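Side-chain contacts in methyl-coenzyme M reductase gamma subunit (Methermicoccus shengliensis DSM 18856, PDB 7NKG), which helps form the nickel-containing factor 430 site of the enzyme that makes methane from methyl-coenzyme M and coenzyme B: residues N25-R30 with A210-I215; G42-A45 with D49-S52; Q87-M92 with G167-M172; Y100-Y105 with G120-E125. All coordinates share one frame; numbering follows the deposited sequence.

Contacts 3 and 4 lie in the buried part of the subunit. Contact 4 touches factor 430 and contact 3 lies near it. Their centres are 14 Å apart. One segment of each lies on the same sheet, in neighbouring strands 83-90 and 122-127. A salt bridge also joins them, with Asp90 OD1 2.8 Å from Arg102 NH2. Contact 4 supplies Gly120 and Arg121 of the factor 430 pocket. In contact 3 the side chain of Thr89 is about 6 Å from the cofactor. Contact 1 is a surface contact, and it touches contact 3 where Ile215 CD1 packs on Met92 O at 3.8 Å. Contact 2 is also at the surface, with its centre 30 Å from that of contact 1.

Contact 1: residues N25-R30 with A210-I215; sequences NVEKLR and AKRTTI
Arg212 and Glu27 form a salt bridge at the surface. Both terminal nitrogens of the arginine turn to one carboxylate oxygen. NH2 of Arg212 donates to OE1 of Glu27 at 3.1 Å, with an N-H...O angle of 149°. NH1 of Arg212 adds a weak bond to the same OE1 of Glu27 at 3.3 Å. This oxygen sits at the guanidinium edge, close to its plane. It is met from above the carboxylate plane, and the two planes stand 64° apart. A water lies very close to OE2 of Glu27 and takes a weak bond from NH2 of Arg212; the short distance makes this bridge doubtful. Leu29 comes over one guanidinium face, with its CD2 3.9 Å from NH2 of Arg212. Glu27 reaches the site on an extended chain, its CG anti to the backbone N (chi1 -171°).

Arg212 is the last residue of helix 206-212. Its NE pairs with Glu208 and its NH1 with Glu142. Glu142 also accepts from the backbone N of Glu27. The guanidinium is therefore shared among three carboxylates. Its charge probably offsets their mutual repulsion. Glu27 is exposed, and its bridge, which ties the loop after helix 13-23 to the helix end, is probably open to solvent.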
# COMPACT_ATOMS: atom_id res chain seq x y z
N ASN C 25 -43.89 28.16 -9.98
CA ASN C 25 -45.17 28.82 -9.73
C ASN C 25 -45.27 29.13 -8.25
O ASN C 25 -46.05 28.52 -7.51
CB ASN C 25 -46.33 27.94 -10.21
CG ASN C 25 -46.46 27.92 -11.71
OD1 ASN C 25 -46.68 28.96 -12.34
ND2 ASN C 25 -46.33 26.75 -12.33
N VAL C 26 -44.43 30.07 -7.83
CA VAL C 26 -44.32 30.50 -6.44
C VAL C 26 -44.74 31.96 -6.30
O VAL C 26 -44.36 32.82 -7.10
CB VAL C 26 -42.89 30.23 -5.88
CG1 VAL C 26 -42.63 28.74 -5.71
CG2 VAL C 26 -41.82 30.88 -6.76
N GLU C 27 -45.51 32.24 -5.26
CA GLU C 27 -46.05 33.57 -4.98
C GLU C 27 -44.97 34.48 -4.40
O GLU C 27 -44.15 34.02 -3.61
CB GLU C 27 -47.20 33.42 -3.97
CG GLU C 27 -48.02 34.66 -3.73
CD GLU C 27 -49.19 34.46 -2.78
OE1 GLU C 27 -49.47 33.31 -2.39
OE2 GLU C 27 -49.83 35.48 -2.43
N LYS C 28 -44.98 35.76 -4.77
CA LYS C 28 -44.07 36.75 -4.21
C LYS C 28 -44.71 37.27 -2.92
O LYS C 28 -45.84 37.79 -2.97
CB LYS C 28 -43.84 37.90 -5.20
CG LYS C 28 -42.97 39.00 -4.63
CD LYS C 28 -42.31 39.82 -5.70
CE LYS C 28 -41.80 41.12 -5.19
NZ LYS C 28 -41.40 42.00 -6.32
N LEU C 29 -44.03 37.14 -1.76
CA LEU C 29 -44.58 37.58 -0.48
C LEU C 29 -43.88 38.78 0.15
O LEU C 29 -44.42 39.35 1.10
CB LEU C 29 -44.54 36.42 0.53
CG LEU C 29 -45.27 35.14 0.15
CD1 LEU C 29 -45.18 34.15 1.30
CD2 LEU C 29 -46.75 35.38 -0.18
N ARG C 30 -42.69 39.15 -0.33
CA ARG C 30 -41.94 40.27 0.25
C ARG C 30 -40.97 40.84 -0.79
O ARG C 30 -40.74 40.23 -1.84
CB ARG C 30 -41.16 39.79 1.50
CG ARG C 30 -40.07 38.76 1.19
CD ARG C 30 -39.59 38.06 2.44
NE ARG C 30 -40.61 37.19 3.02
CZ ARG C 30 -40.92 35.97 2.60
NH1 ARG C 30 -40.26 35.42 1.58
NH2 ARG C 30 -41.86 35.27 3.21
N ALA C 210 -47.52 25.56 7.53
CA ALA C 210 -48.03 24.20 7.36
C ALA C 210 -48.71 23.99 5.99
O ALA C 210 -48.57 22.92 5.39
CB ALA C 210 -49.01 23.87 8.48
N LYS C 211 -49.41 25.01 5.50
CA LYS C 211 -50.10 24.95 4.21
C LYS C 211 -49.16 25.11 3.02
O LYS C 211 -49.47 24.62 1.93
CB LYS C 211 -51.16 26.06 4.10
CG LYS C 211 -52.46 25.75 4.82
CD LYS C 211 -53.35 26.96 4.90
CE LYS C 211 -54.59 26.59 5.72
NZ LYS C 211 -55.64 27.63 5.63
N ARG C 212 -48.06 25.86 3.20
CA ARG C 212 -47.12 26.14 2.11
C ARG C 212 -45.90 25.21 2.07
O ARG C 212 -45.14 25.26 1.09
CB ARG C 212 -46.62 27.59 2.23
CG ARG C 212 -47.70 28.64 2.02
CD ARG C 212 -47.05 30.00 1.98
NE ARG C 212 -47.99 31.12 1.82
CZ ARG C 212 -48.51 31.53 0.66
NH1 ARG C 212 -48.23 30.90 -0.47
NH2 ARG C 212 -49.34 32.57 0.64
N THR C 213 -45.68 24.39 3.11
CA THR C 213 -44.47 23.59 3.17
C THR C 213 -44.38 22.41 2.20
O THR C 213 -45.38 21.75 1.90
CB THR C 213 -44.19 23.09 4.61
OG1 THR C 213 -42.87 22.53 4.65
CG2 THR C 213 -45.23 22.06 5.10
N THR C 214 -43.14 22.16 1.73
CA THR C 214 -42.77 21.02 0.91
C THR C 214 -42.23 19.88 1.81
O THR C 214 -41.76 18.90 1.25
CB THR C 214 -41.71 21.43 -0.14
OG1 THR C 214 -40.52 21.87 0.53
CG2 THR C 214 -42.23 22.49 -1.11
N ILE C 215 -42.28 19.97 3.16
CA ILE C 215 -41.82 18.88 4.02
C ILE C 215 -43.05 18.11 4.53
O ILE C 215 -44.06 18.73 4.87
CB ILE C 215 -40.95 19.36 5.24
CG1 ILE C 215 -40.07 18.18 5.78
CG2 ILE C 215 -41.81 19.96 6.40
CD1 ILE C 215 -39.01 18.57 6.79
O HOH W 1 -51.23 35.08 -0.36

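Contact 2: residues G42-A45 with D49-S52; sequences GHRA and DYPS
The guanidinium of Arg44 lies over one face of the Tyr50 ring in a cation-pi contact. CZ of Arg44 is 3.9 Å from the centroid of the Tyr50 ring and 30° off its normal. The two planes are inclined by 36°, and the overlap is shifted toward the CE1 side of the ring, where NH1 of Arg44 comes to 3.2 Å from CE1 of Tyr50. The arginine stem also packs. Its CD meets Asp49 O at 3.5 Å and Pro51 CD at 3.9 Å. CG of Arg44 stands between the backbone N and the carbonyl carbon (chi1 72°), and the chain then runs extended to NE, which carries the charge across to the ring. On the far segment, Tyr50 N donates to OD1 of Asp49 at 2.9 Å.

Polar partners fix both groups from outside. NE of Arg44 bonds to Ser48 O, between the two segments. NH1 of Arg44 pairs with Glu128 and Glu132, and Tyr50 OH bonds to Glu132. The contact thus holds a surface loop after helix 34-41 against helix 128-140. Beside it, His43 meets Tyr85 of strand 83-90 edge-to-face.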
# COMPACT_ATOMS: atom_id res chain seq x y z
N GLY C 42 -22.75 39.29 0.87
CA GLY C 42 -21.38 39.52 1.30
C GLY C 42 -20.26 39.28 0.30
O GLY C 42 -19.12 39.08 0.72
N HIS C 43 -20.55 39.34 -1.00
CA HIS C 43 -19.54 39.09 -2.04
C HIS C 43 -18.83 40.36 -2.49
O HIS C 43 -17.69 40.29 -2.95
CB HIS C 43 -20.19 38.42 -3.25
CG HIS C 43 -20.90 37.15 -2.89
ND1 HIS C 43 -20.32 36.21 -2.07
CD2 HIS C 43 -22.13 36.71 -3.27
CE1 HIS C 43 -21.21 35.23 -1.95
NE2 HIS C 43 -22.29 35.47 -2.68
N ARG C 44 -19.53 41.50 -2.44
CA ARG C 44 -18.96 42.78 -2.86
C ARG C 44 -19.73 43.93 -2.20
O ARG C 44 -20.82 43.71 -1.66
CB ARG C 44 -18.97 42.93 -4.41
CG ARG C 44 -20.36 43.15 -4.98
CD ARG C 44 -20.40 43.24 -6.49
NE ARG C 44 -21.60 43.93 -6.95
CZ ARG C 44 -22.83 43.42 -6.95
NH1 ARG C 44 -23.03 42.17 -6.54
NH2 ARG C 44 -23.86 44.15 -7.37
N ALA C 45 -19.18 45.16 -2.26
CA ALA C 45 -19.85 46.31 -1.66
C ALA C 45 -21.19 46.59 -2.35
O ALA C 45 -21.22 46.60 -3.58
CB ALA C 45 -18.96 47.53 -1.76
N ASP C 49 -19.87 47.57 -9.01
CA ASP C 49 -19.97 46.72 -10.19
C ASP C 49 -19.47 45.30 -9.84
O ASP C 49 -18.70 45.11 -8.89
CB ASP C 49 -19.22 47.28 -11.41
CG ASP C 49 -19.75 46.80 -12.76
OD1 ASP C 49 -20.76 46.05 -12.78
OD2 ASP C 49 -19.14 47.15 -13.80
N TYR C 50 -19.97 44.31 -10.59
CA TYR C 50 -19.59 42.91 -10.40
C TYR C 50 -18.13 42.72 -10.84
O TYR C 50 -17.84 42.95 -12.01
CB TYR C 50 -20.47 41.98 -11.26
CG TYR C 50 -21.94 42.00 -10.93
CD1 TYR C 50 -22.45 41.25 -9.88
CD2 TYR C 50 -22.83 42.78 -11.65
CE1 TYR C 50 -23.79 41.30 -9.54
CE2 TYR C 50 -24.18 42.81 -11.35
CZ TYR C 50 -24.66 42.07 -10.29
OH TYR C 50 -26.01 42.05 -10.00
N PRO C 51 -17.20 42.29 -9.96
CA PRO C 51 -15.83 42.03 -10.42
C PRO C 51 -15.77 40.88 -11.42
O PRO C 51 -16.68 40.06 -11.49
CB PRO C 51 -15.04 41.70 -9.15
CG PRO C 51 -15.98 41.81 -8.03
CD PRO C 51 -17.37 41.95 -8.53
N SER C 52 -14.69 40.82 -12.20
CA SER C 52 -14.47 39.79 -13.20
C SER C 52 -13.40 38.82 -12.73
O SER C 52 -12.63 39.11 -11.81
CB SER C 52 -14.00 40.43 -14.51
OG SER C 52 -15.00 41.21 -15.14

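Contact 3: residues Q87-M92 with G167-M172; sequences QWTDSM and GVMFDM
Ser91 and Met169 bring the two backbones nearest, with their CA atoms 6.4 Å apart, where strand 83-90 has just ended and the loop 167-172 passes by. The Met169 side chain bridges this gap. Its CG is anti to the backbone N (chi1 171°) and the chain is extended as far as SD. A bend at chi3 (61°) then turns the methyl toward Thr89. CE of Met169 lies 3.4 Å from Thr89 O and 3.7 Å from Thr89 CG2. The threonine crosses the methionine at about a right angle and offers its methyl. SD of Met169 rests against Ser91, 3.6 Å from Ser91 N and 3.9 Å from Ser91 CB.

The hydroxyls find partners elsewhere. Thr89 OG1 bonds to Gly120 O, and Ser91 OG bonds to Tyr93 N. Met169 O accepts from Arg176. Beyond it, the Phe170 ring meets an aromatic ring of another protein chain. Shortening Met169 to an alanine is likely to open a gap beside Thr89 and Ser91, where the sulfur and methyl now pack.

All the touching residues are buried, and across the contact they meet only by van der Waals packing. The thioether packs between a strand end and a loop, while hydrogen bonds hold the polar groups around it. Thr89 is thereby packed from the loop side, near factor 430.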
# COMPACT_ATOMS: atom_id res chain seq x y z
N GLN C 87 -26.59 30.49 -0.03
CA GLN C 87 -26.81 29.27 0.74
C GLN C 87 -27.89 29.49 1.78
O GLN C 87 -27.82 30.45 2.54
CB GLN C 87 -25.51 28.78 1.40
CG GLN C 87 -25.71 27.50 2.20
CD GLN C 87 -24.41 26.78 2.42
OE1 GLN C 87 -23.96 26.00 1.57
NE2 GLN C 87 -23.75 27.02 3.55
N TRP C 88 -28.86 28.56 1.84
CA TRP C 88 -30.01 28.61 2.73
C TRP C 88 -30.06 27.43 3.69
O TRP C 88 -29.73 26.31 3.31
CB TRP C 88 -31.30 28.55 1.90
CG TRP C 88 -31.71 29.88 1.34
CD1 TRP C 88 -31.53 30.33 0.07
CD2 TRP C 88 -32.36 30.94 2.06
NE1 TRP C 88 -32.02 31.61 -0.06
CE2 TRP C 88 -32.54 32.01 1.15
CE3 TRP C 88 -32.82 31.08 3.37
CZ2 TRP C 88 -33.16 33.20 1.52
CZ3 TRP C 88 -33.40 32.28 3.75
CH2 TRP C 88 -33.58 33.32 2.82
N THR C 89 -30.54 27.68 4.91
CA THR C 89 -30.84 26.66 5.92
C THR C 89 -32.34 26.81 6.16
O THR C 89 -32.83 27.93 6.30
CB THR C 89 -30.03 26.86 7.18
OG1 THR C 89 -28.65 26.68 6.86
CG2 THR C 89 -30.44 25.89 8.29
N ASP C 90 -33.06 25.68 6.19
CA ASP C 90 -34.52 25.71 6.33
C ASP C 90 -34.98 24.80 7.46
O ASP C 90 -34.65 23.61 7.46
CB ASP C 90 -35.15 25.24 5.01
CG ASP C 90 -34.87 26.21 3.88
OD1 ASP C 90 -35.44 27.31 3.90
OD2 ASP C 90 -34.08 25.86 2.97
N SER C 91 -35.76 25.33 8.41
CA SER C 91 -36.25 24.54 9.53
C SER C 91 -37.08 23.35 9.08
O SER C 91 -37.88 23.46 8.14
CB SER C 91 -37.10 25.38 10.48
OG SER C 91 -37.46 24.64 11.64
N MET C 92 -36.94 22.23 9.77
CA MET C 92 -37.81 21.09 9.55
C MET C 92 -39.23 21.31 10.15
O MET C 92 -40.13 20.52 9.87
CB MET C 92 -37.15 19.82 10.09
CG MET C 92 -35.99 19.39 9.21
SD MET C 92 -35.11 17.95 9.78
CE MET C 92 -36.36 16.69 9.57
N GLY C 167 -40.26 31.40 17.93
CA GLY C 167 -40.56 30.74 16.67
C GLY C 167 -39.49 30.85 15.60
O GLY C 167 -39.68 30.36 14.49
N VAL C 168 -38.36 31.52 15.92
CA VAL C 168 -37.28 31.70 14.97
C VAL C 168 -36.32 30.53 15.07
O VAL C 168 -36.04 30.04 16.18
CB VAL C 168 -36.58 33.06 15.22
CG1 VAL C 168 -35.34 33.21 14.34
CG2 VAL C 168 -37.54 34.21 14.97
N MET C 169 -35.79 30.08 13.93
CA MET C 169 -34.84 28.99 13.92
C MET C 169 -33.49 29.49 14.45
O MET C 169 -32.95 30.48 13.96
CB MET C 169 -34.69 28.40 12.52
CG MET C 169 -33.55 27.39 12.40
SD MET C 169 -33.39 26.62 10.79
CE MET C 169 -33.09 28.09 9.73
N PHE C 170 -32.93 28.77 15.43
CA PHE C 170 -31.63 29.09 16.03
C PHE C 170 -30.53 29.35 15.01
O PHE C 170 -30.41 28.62 14.03
CB PHE C 170 -31.19 27.91 16.93
CG PHE C 170 -29.72 27.87 17.32
CD1 PHE C 170 -29.24 28.69 18.34
CD2 PHE C 170 -28.83 27.04 16.67
CE1 PHE C 170 -27.90 28.62 18.73
CE2 PHE C 170 -27.49 26.99 17.04
CZ PHE C 170 -27.03 27.78 18.07
N ASP C 171 -29.69 30.36 15.28
CA ASP C 171 -28.53 30.67 14.45
C ASP C 171 -27.39 30.92 15.44
O ASP C 171 -27.45 31.88 16.21
CB ASP C 171 -28.78 31.93 13.59
CG ASP C 171 -27.61 32.30 12.68
OD1 ASP C 171 -26.52 31.67 12.81
OD2 ASP C 171 -27.77 33.26 11.88
N MET C 172 -26.34 30.07 15.42
CA MET C 172 -25.20 30.27 16.34
C MET C 172 -24.56 31.65 16.15
O MET C 172 -24.10 32.24 17.14
CB MET C 172 -24.14 29.20 16.10
CG MET C 172 -23.00 29.22 17.10
SD MET C 172 -21.70 28.09 16.61
CE MET C 172 -20.76 27.98 18.12

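Contact 4: residues Y100-Y105 with G120-E125. With F43 (factor 430), chain V.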
# COMPACT_ATOMS: atom_id res chain seq x y z
N TYR C 100 -33.83 19.61 -1.14
CA TYR C 100 -33.91 19.07 -2.51
C TYR C 100 -34.78 19.95 -3.40
O TYR C 100 -34.41 20.18 -4.56
CB TYR C 100 -34.39 17.61 -2.57
CG TYR C 100 -33.27 16.62 -2.29
CD1 TYR C 100 -32.22 16.45 -3.18
CD2 TYR C 100 -33.20 15.96 -1.08
CE1 TYR C 100 -31.13 15.63 -2.88
CE2 TYR C 100 -32.13 15.13 -0.76
CZ TYR C 100 -31.08 14.99 -1.65
OH TYR C 100 -30.00 14.22 -1.25
N TRP C 101 -35.87 20.50 -2.86
CA TRP C 101 -36.79 21.30 -3.68
C TRP C 101 -36.23 22.71 -3.99
O TRP C 101 -36.57 23.25 -5.06
CB TRP C 101 -38.21 21.29 -3.10
CG TRP C 101 -38.99 20.16 -3.72
CD1 TRP C 101 -39.73 20.23 -4.87
CD2 TRP C 101 -38.83 18.75 -3.44
NE1 TRP C 101 -40.08 18.97 -5.30
CE2 TRP C 101 -39.57 18.05 -4.42
CE3 TRP C 101 -38.19 18.03 -2.42
CZ2 TRP C 101 -39.65 16.65 -4.43
CZ3 TRP C 101 -38.29 16.65 -2.42
CH2 TRP C 101 -39.03 15.97 -3.40
N ARG C 102 -35.32 23.28 -3.17
CA ARG C 102 -34.65 24.53 -3.56
C ARG C 102 -33.72 24.18 -4.76
O ARG C 102 -33.65 24.93 -5.72
CB ARG C 102 -33.79 25.13 -2.44
CG ARG C 102 -34.57 25.84 -1.35
CD ARG C 102 -33.65 26.76 -0.57
NE ARG C 102 -34.27 27.40 0.59
CZ ARG C 102 -34.90 28.58 0.60
NH1 ARG C 102 -35.04 29.28 -0.53
NH2 ARG C 102 -35.40 29.07 1.73
N SER C 103 -33.03 23.01 -4.71
CA SER C 103 -32.17 22.59 -5.81
C SER C 103 -32.98 22.29 -7.08
O SER C 103 -32.55 22.69 -8.16
CB SER C 103 -31.33 21.38 -5.42
OG SER C 103 -30.38 21.74 -4.43
N TYR C 104 -34.17 21.65 -6.97
CA TYR C 104 -35.00 21.39 -8.16
C TYR C 104 -35.50 22.70 -8.74
O TYR C 104 -35.50 22.88 -9.97
CB TYR C 104 -36.20 20.49 -7.83
CG TYR C 104 -35.86 19.13 -7.25
CD1 TYR C 104 -34.69 18.47 -7.61
CD2 TYR C 104 -36.67 18.54 -6.29
CE1 TYR C 104 -34.36 17.23 -7.06
CE2 TYR C 104 -36.33 17.33 -5.70
CZ TYR C 104 -35.17 16.68 -6.08
OH TYR C 104 -34.85 15.47 -5.49
N TYR C 105 -35.89 23.66 -7.87
CA TYR C 105 -36.32 24.98 -8.34
C TYR C 105 -35.19 25.63 -9.19
O TYR C 105 -35.46 26.14 -10.27
CB TYR C 105 -36.68 25.91 -7.16
CG TYR C 105 -36.77 27.36 -7.58
CD1 TYR C 105 -37.84 27.81 -8.35
CD2 TYR C 105 -35.70 28.22 -7.40
CE1 TYR C 105 -37.88 29.11 -8.83
CE2 TYR C 105 -35.71 29.51 -7.91
CZ TYR C 105 -36.79 29.95 -8.65
OH TYR C 105 -36.81 31.23 -9.15
N GLY C 120 -28.71 20.21 6.31
CA GLY C 120 -28.72 21.48 7.04
C GLY C 120 -28.36 22.72 6.24
O GLY C 120 -28.25 23.82 6.81
N ARG C 121 -28.19 22.57 4.93
CA ARG C 121 -27.82 23.67 4.06
C ARG C 121 -28.08 23.28 2.61
O ARG C 121 -28.02 22.09 2.26
CB ARG C 121 -26.32 24.03 4.24
CG ARG C 121 -25.38 22.81 4.29
CD ARG C 121 -23.88 23.09 4.35
NE ARG C 121 -23.38 23.64 3.08
CZ ARG C 121 -22.26 23.30 2.43
NH1 ARG C 121 -21.48 22.31 2.88
NH2 ARG C 121 -21.91 23.93 1.31
N GLN C 122 -28.43 24.25 1.81
CA GLN C 122 -28.65 24.06 0.38
C GLN C 122 -27.97 25.26 -0.29
O GLN C 122 -28.16 26.38 0.16
CB GLN C 122 -30.14 23.98 0.04
CG GLN C 122 -30.39 23.62 -1.43
CD GLN C 122 -30.41 24.81 -2.36
OE1 GLN C 122 -30.48 25.98 -1.92
NE2 GLN C 122 -30.30 24.56 -3.67
N ILE C 123 -27.20 25.01 -1.34
CA ILE C 123 -26.44 26.06 -2.00
C ILE C 123 -26.68 26.14 -3.48
O ILE C 123 -26.96 25.13 -4.12
CB ILE C 123 -24.92 25.81 -1.70
CG1 ILE C 123 -24.04 26.93 -2.29
CG2 ILE C 123 -24.47 24.42 -2.24
CD1 ILE C 123 -22.66 27.02 -1.65
N VAL C 124 -26.51 27.33 -4.05
CA VAL C 124 -26.49 27.50 -5.48
C VAL C 124 -25.26 28.35 -5.77
O VAL C 124 -25.16 29.46 -5.24
CB VAL C 124 -27.76 28.13 -6.10
CG1 VAL C 124 -27.57 28.40 -7.59
CG2 VAL C 124 -28.97 27.23 -5.87
N GLU C 125 -24.34 27.84 -6.58
CA GLU C 125 -23.20 28.63 -7.05
C GLU C 125 -23.50 28.97 -8.52
O GLU C 125 -24.03 28.15 -9.27
CB GLU C 125 -21.88 27.87 -6.96
CG GLU C 125 -21.47 27.54 -5.54
CD GLU C 125 -20.02 27.10 -5.43
OE1 GLU C 125 -19.13 27.81 -5.96
OE2 GLU C 125 -19.78 26.05 -4.80
NI F43 V . -19.43 18.48 8.62
NA F43 V . -17.41 18.48 9.09
CHA F43 V . -17.59 16.42 10.33
C1A F43 V . -16.88 17.68 9.91
C2A F43 V . -15.55 18.15 10.46
C3A F43 V . -15.55 19.62 9.99
C4A F43 V . -16.39 19.48 8.70
C5A F43 V . -14.37 17.42 9.77
C6A F43 V . -13.01 17.85 10.31
O7A F43 V . -12.57 17.45 11.38
N8A F43 V . -12.31 18.60 9.55
C9A F43 V . -15.49 17.91 11.98
CAA F43 V . -16.13 20.66 11.00
CBA F43 V . -15.14 21.00 12.12
CCA F43 V . -15.21 22.44 12.52
ODA F43 V . -16.31 22.93 12.90
OEA F43 V . -14.13 23.09 12.50
NB F43 V . -19.06 19.94 7.20
CHB F43 V . -17.00 20.76 8.15
C1B F43 V . -17.73 20.49 6.84
C2B F43 V . -18.04 21.76 5.99
C3B F43 V . -19.53 22.04 6.26
C4B F43 V . -19.99 20.70 6.75
N5B F43 V . -16.92 19.70 5.91
C6B F43 V . -16.90 20.18 4.67
O7B F43 V . -16.20 19.77 3.74
C8B F43 V . -17.88 21.30 4.53
C9B F43 V . -17.08 22.96 6.17
CAB F43 V . -19.75 23.11 7.35
CBB F43 V . -21.22 23.35 7.71
CCB F43 V . -21.34 24.68 8.42
ODB F43 V . -21.85 24.74 9.57
OEB F43 V . -20.97 25.73 7.82
NC F43 V . -21.48 18.66 8.42
CHC F43 V . -21.44 20.40 6.77
C1C F43 V . -22.07 19.51 7.57
C2C F43 V . -23.56 19.37 7.51
C3C F43 V . -23.80 18.58 8.81
C4C F43 V . -22.44 18.02 9.15
C5C F43 V . -23.88 18.51 6.28
C6C F43 V . -25.40 18.47 6.13
O7C F43 V . -26.03 19.54 6.11
O8C F43 V . -25.99 17.37 6.00
C8C F43 V . -24.28 19.49 9.95
C9C F43 V . -25.70 20.03 9.71
CAC F43 V . -26.32 20.65 10.96
OBC F43 V . -27.54 20.96 10.91
OCC F43 V . -25.64 20.82 12.01
ND F43 V . -19.84 17.29 10.24
CHD F43 V . -22.23 17.06 10.10
C5D F43 V . -21.86 15.05 12.20
C6D F43 V . -23.29 15.48 11.93
C7D F43 V . -23.36 16.20 10.61
O8D F43 V . -24.41 16.08 10.01
C9D F43 V . -18.76 15.79 13.39
CAD F43 V . -19.12 14.55 14.20
OBD F43 V . -19.13 14.62 15.46
OCD F43 V . -19.43 13.46 13.64
C1D F43 V . -21.03 16.88 10.68
C2D F43 V . -20.89 16.22 12.03
C3D F43 V . -19.42 15.82 12.02
C4D F43 V . -18.77 16.91 11.17
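Gln122 makes this contact almost alone, laying its bent side chain against Arg102 and Ser103 of helix 99-109. Its chain turns sharply at chi2 (-86°), which sets the amide alongside the helix. NE2 of Gln122 donates to OG of Ser103 at 2.9 Å. The bond is nearly straight, 170° at the hydrogen, and the hydroxyl lies in the amide plane. Ser103 OG has a second partner in Thr117 OG1. The rest of the amide packs on the stem of Arg102. CB of Arg102 is 3.4 Å from CD of Gln122, and CD of Arg102 is 3.5 Å from OE1 of Gln122. The end of Arg102 leads away to Asp90 and Thr144, and makes a cation-pi contact with Trp88.

A leucine in place of Gln122 would probably leave Ser103 OG without its amide donor and the hydroxyl freer to turn.

Just before the strand, the same segment reaches the cofactor. Gly120 N donates to O7C of factor 430 at 2.8 Å, with an angle of 158° at the hydrogen. Gly120 has no side chain to stand against the cofactor here. CG of Arg121 passes 3.8 Å from that O7C of factor 430. NE of Arg121 bonds to Gln87, and NH1 forms a salt bridge with the sulfonate of coenzyme M. The buried amide thus joins strand 122-127 to the helix through one directional bond and packing of its amide group on the arginine stem. The two residues just before Gln122 meet the cofactor carboxylate (Gly120) and the sulfonate of coenzyme M (Arg121).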